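Local coordinates for SusD-like carbohydrate binding protein (Bacteroides vulgatus, PDB 3LEW) that probably binds carbohydrate nutrients at the bacterial cell surface, as an outer-membrane protein of the SusD family, at residues Gln111-Arg114 with Asn115-Lys118; Asp141-Pro144 with Asp145-Cys148. All blocks are in the same frame, centred on the assembly; numbering follows the deposited sequence. Where two conformers were deposited one is given.

Contact 1. Residues Gln111-Arg114 with Asn115-Lys118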
loop_
_atom_site.group_PDB
_atom_site.type_symbol
_atom_site.label_atom_id
_atom_site.label_comp_id
_atom_site.label_asym_id
_atom_site.label_seq_id
_atom_site.Cartn_x
_atom_site.Cartn_y
_atom_site.Cartn_z
ATOM N N GLN A 111 -1.337 -6.549 34.079
ATOM C CA GLN A 111 -0.455 -7.337 33.231
ATOM C C GLN A 111 -1.082 -7.540 31.860
ATOM O O GLN A 111 -0.363 -7.545 30.835
ATOM C CB GLN A 111 -0.110 -8.686 33.869
ATOM C CG GLN A 111 0.963 -9.462 33.126
ATOM C CD GLN A 111 2.253 -8.723 33.104
ATOM O OE1 GLN A 111 2.709 -8.255 34.151
ATOM N NE2 GLN A 111 2.895 -8.649 31.930
ATOM N N ALA A 112 -2.410 -7.686 31.814
ATOM C CA ALA A 112 -3.123 -7.738 30.524
ATOM C C ALA A 112 -2.807 -6.535 29.642
ATOM O O ALA A 112 -2.448 -6.694 28.461
ATOM C CB ALA A 112 -4.637 -7.837 30.735
ATOM N N ASP A 113 -2.923 -5.337 30.208
ATOM C CA ASP A 113 -2.618 -4.115 29.457
ATOM C C ASP A 113 -1.145 -4.003 29.087
ATOM O O ASP A 113 -0.837 -3.640 27.963
ATOM C CB ASP A 113 -3.071 -2.881 30.205
ATOM C CG ASP A 113 -4.594 -2.751 30.211
ATOM O OD1 ASP A 113 -5.238 -3.361 29.318
ATOM O OD2 ASP A 113 -5.127 -2.006 31.064
ATOM N N ARG A 114 -0.245 -4.376 29.998
ATOM C CA ARG A 114 1.157 -4.379 29.613
ATOM C C ARG A 114 1.395 -5.305 28.425
ATOM O O ARG A 114 2.113 -4.934 27.479
ATOM C CB ARG A 114 2.083 -4.744 30.777
ATOM C CG ARG A 114 2.320 -3.611 31.797
ATOM C CD ARG A 114 3.387 -3.942 32.859
ATOM N NE ARG A 114 2.926 -5.003 33.726
ATOM C CZ ARG A 114 2.123 -4.814 34.778
ATOM N NH1 ARG A 114 1.741 -3.598 35.146
ATOM N NH2 ARG A 114 1.707 -5.848 35.481
ATOM N N ASN A 115 0.853 -6.526 28.464
ATOM C CA ASN A 115 1.082 -7.463 27.344
ATOM C C ASN A 115 0.539 -6.927 26.034
ATOM O O ASN A 115 1.221 -6.953 24.999
ATOM C CB ASN A 115 0.450 -8.838 27.614
ATOM C CG ASN A 115 1.109 -9.608 28.740
ATOM O OD1 ASN A 115 2.175 -9.262 29.251
ATOM N ND2 ASN A 115 0.435 -10.684 29.149
ATOM N N ARG A 116 -0.699 -6.429 26.070
ATOM C CA ARG A 116 -1.394 -5.982 24.873
ATOM C C ARG A 116 -0.725 -4.761 24.248
ATOM O O ARG A 116 -0.561 -4.710 23.014
ATOM C CB ARG A 116 -2.856 -5.710 25.212
ATOM C CG ARG A 116 -3.713 -5.326 24.038
ATOM C CD ARG A 116 -3.839 -3.820 23.907
ATOM N NE ARG A 116 -4.449 -3.206 25.076
ATOM C CZ ARG A 116 -4.543 -1.898 25.273
ATOM N NH1 ARG A 116 -4.096 -1.032 24.368
ATOM N NH2 ARG A 116 -5.116 -1.458 26.392
ATOM N N ILE A 117 -0.324 -3.800 25.090
ATOM C CA ILE A 117 0.390 -2.610 24.633
ATOM C C ILE A 117 1.774 -2.969 24.035
ATOM O O ILE A 117 2.145 -2.493 22.937
ATOM C CB ILE A 117 0.518 -1.549 25.729
ATOM C CG1 ILE A 117 -0.879 -1.002 26.087
ATOM C CG2 ILE A 117 1.426 -0.375 25.266
ATOM C CD1 ILE A 117 -0.913 -0.211 27.344
ATOM N N LYS A 118 2.490 -3.861 24.718
ATOM C CA LYS A 118 3.762 -4.371 24.181
ATOM C C LYS A 118 3.557 -5.021 22.816
ATOM O O LYS A 118 4.307 -4.757 21.858
ATOM C CB LYS A 118 4.354 -5.364 25.164
ATOM C CG LYS A 118 5.695 -5.964 24.744
ATOM C CD LYS A 118 6.218 -6.884 25.802
ATOM C CE LYS A 118 7.588 -7.387 25.420
ATOM N NZ LYS A 118 8.258 -8.152 26.544
HETATM O O HOH W 1 -5.792 -4.764 27.097
#
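Gln111 and Asn115, one helical turn apart, join their side-chain amides: Gln111 NE2 donates to Asn115 OD1 at 2.8 Å. The acceptor lies nearly in the amide plane of Gln111, but the donor stands above the carbonyl plane of Asn115, with the two amide planes 54° apart. With CG anti to the backbone N (chi1 -172°) and a bend at chi2, Gln111 carries its amide along the helix toward Asn115. The amide oxygen is also engaged: Arg114 NH2 at 2.9 Å and Arg114 NE at 3.3 Å both reach Gln111 OE1, side-on and from the same face of the amide. Gln111 thus links Arg114 to Asn115, and an alanine in place of Asn115 would probably leave Gln111 NE2 without this acceptor, its amide held from the Arg114 side alone.

These are the first two turns of helix 111-135, in the N-terminal, TPR-clan part of this SusD-family protein, and regular i to i+4 backbone bonds run beneath the side chains, such as Ile117 N to Asp113 O at 2.9 Å. Arg114 NH1 reaches back to the carbonyls of Ala107 and Gly109, tying the preceding loop to the helix start.

Asp113 OD1 and Arg116 NH2 form a weak, long salt bridge of 3.5 Å, the carboxylate and guanidinium planes 78° apart. A water bridges Asp113 OD1 and Arg116 NE more closely, while Arg116 NH1 pairs with Glu23 of helix 19-35.

Contact 2. Residues Asp141-Pro144 with Asp145-Cys148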
loop_
_atom_site.group_PDB
_atom_site.type_symbol
_atom_site.label_atom_id
_atom_site.label_comp_id
_atom_site.label_asym_id
_atom_site.label_seq_id
_atom_site.Cartn_x
_atom_site.Cartn_y
_atom_site.Cartn_z
ATOM N N ASP A 141 14.331 -13.316 -3.112
ATOM C CA ASP A 141 14.916 -14.400 -3.892
ATOM C C ASP A 141 15.751 -13.911 -5.074
ATOM O O ASP A 141 16.389 -14.708 -5.730
ATOM C CB ASP A 141 13.873 -15.439 -4.353
ATOM C CG ASP A 141 12.833 -14.876 -5.300
ATOM O OD1 ASP A 141 12.447 -13.704 -5.155
ATOM O OD2 ASP A 141 12.376 -15.650 -6.181
ATOM N N LYS A 142 15.797 -12.600 -5.287
ATOM C CA LYS A 142 16.671 -12.004 -6.286
ATOM C C LYS A 142 18.071 -11.933 -5.672
ATOM O O LYS A 142 19.021 -12.455 -6.231
ATOM C CB LYS A 142 16.154 -10.632 -6.662
ATOM C CG LYS A 142 16.851 -9.965 -7.812
ATOM C CD LYS A 142 18.078 -9.173 -7.429
ATOM C CE LYS A 142 18.420 -8.103 -8.504
ATOM N NZ LYS A 142 19.821 -7.565 -8.272
ATOM N N ASP A 143 18.179 -11.350 -4.472
ATOM C CA ASP A 143 19.454 -11.226 -3.757
ATOM C C ASP A 143 19.127 -11.267 -2.220
ATOM O O ASP A 143 18.918 -10.173 -1.665
ATOM C CB ASP A 143 20.031 -9.854 -4.261
ATOM C CG ASP A 143 21.466 -9.555 -3.829
ATOM O OD1 ASP A 143 21.965 -10.302 -2.969
ATOM O OD2 ASP A 143 22.088 -8.544 -4.341
ATOM N N PRO A 144 19.118 -12.425 -1.539
ATOM C CA PRO A 144 18.732 -12.333 -0.126
ATOM C C PRO A 144 19.668 -11.578 0.799
ATOM O O PRO A 144 19.272 -11.211 1.898
ATOM C CB PRO A 144 18.641 -13.807 0.324
ATOM C CG PRO A 144 19.386 -14.571 -0.668
ATOM C CD PRO A 144 19.363 -13.818 -1.961
ATOM N N ASP A 145 20.910 -11.385 0.387
ATOM C CA ASP A 145 21.893 -10.740 1.227
ATOM C C ASP A 145 22.073 -9.269 0.837
ATOM O O ASP A 145 22.949 -8.603 1.358
ATOM C CB ASP A 145 23.193 -11.494 1.117
ATOM C CG ASP A 145 23.081 -12.912 1.682
ATOM O OD1 ASP A 145 22.345 -13.113 2.678
ATOM O OD2 ASP A 145 23.714 -13.833 1.138
ATOM N N ALA A 146 21.261 -8.771 -0.084
ATOM C CA ALA A 146 21.385 -7.377 -0.516
ATOM C C ALA A 146 21.139 -6.397 0.610
ATOM O O ALA A 146 20.281 -6.629 1.471
ATOM C CB ALA A 146 20.344 -7.067 -1.678
ATOM N N VAL A 147 21.780 -5.239 0.540
ATOM C CA VAL A 147 21.558 -4.221 1.535
ATOM C C VAL A 147 20.094 -3.786 1.567
ATOM O O VAL A 147 19.435 -3.698 0.523
ATOM C CB VAL A 147 22.462 -3.009 1.269
ATOM C CG1 VAL A 147 22.026 -2.286 -0.023
ATOM C CG2 VAL A 147 22.479 -2.098 2.480
ATOM N N CYS A 148 19.588 -3.476 2.752
ATOM C CA CYS A 148 18.231 -2.943 2.903
ATOM C C CYS A 148 18.252 -1.676 3.777
ATOM O O CYS A 148 18.252 -0.567 3.244
ATOM C CB CYS A 148 17.307 -4.011 3.440
ATOM S SG CYS A 148 15.588 -3.469 3.588
#
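This is a local contact round a type I beta turn, Asp143 to Ala146, which reverses the chain in the loop between helix 111-135 and the short strand 147-149. Pro144 and Asp145 occupy its two central positions, where the fixed phi of the proline ring (-66°) suits the first corner. The turn is closed by Ala146 N donating to Asp143 O at 3.2 Å; the N-H points almost straight at the oxygen (166°), yet the donor stands well above the carbonyl plane.

Asp143 was modelled in two conformers, so the side-chain packing at the same place is tentative. In one of them Asp143 has CG anti to its own nitrogen (chi1 -172°), which swings the carboxylate across the mouth of the turn and onto the Ala146 methyl. There Ala146 CB lies 3.5 Å from Asp143 CG, and Asp143 OD2 is likewise 3.5 Å from Ala146 CB.

Backbone bonds of Pro144 with Ser171 and of Ala146 with Val170 extend the pairing of strands 147-149 and 168-169 to the start of helix 170-187, and Ser171 OG is also bonded to Pro144 O.

The one hydrogen bond across the turn is made by the backbone. In the same conformer Asp143 OD1 and Asp145 OD2 lie 5.7 Å apart, and their like charges probably repel only mildly at this bend, where Asp145 is exposed.

Overall arrangement
Contact 1 precedes contact 2 along the chain, and both fall in the same N-terminal region. Helix 111-135 connects them: 111-118 form its first two turns, whereas 141-148 follow its far end and lead into strand 147-149, which pairs antiparallel with strand 168-169. The centres are 35 Å apart and the nearest atoms about 22 Å, so the contacts do not touch. They also differ in setting: contact 1 is helical and lies at the surface beside helix 19-35, while contact 2 is a partly buried turn outside the helices. One at the start of a long helix and the other beyond its end, they are separate local features of the helical framework.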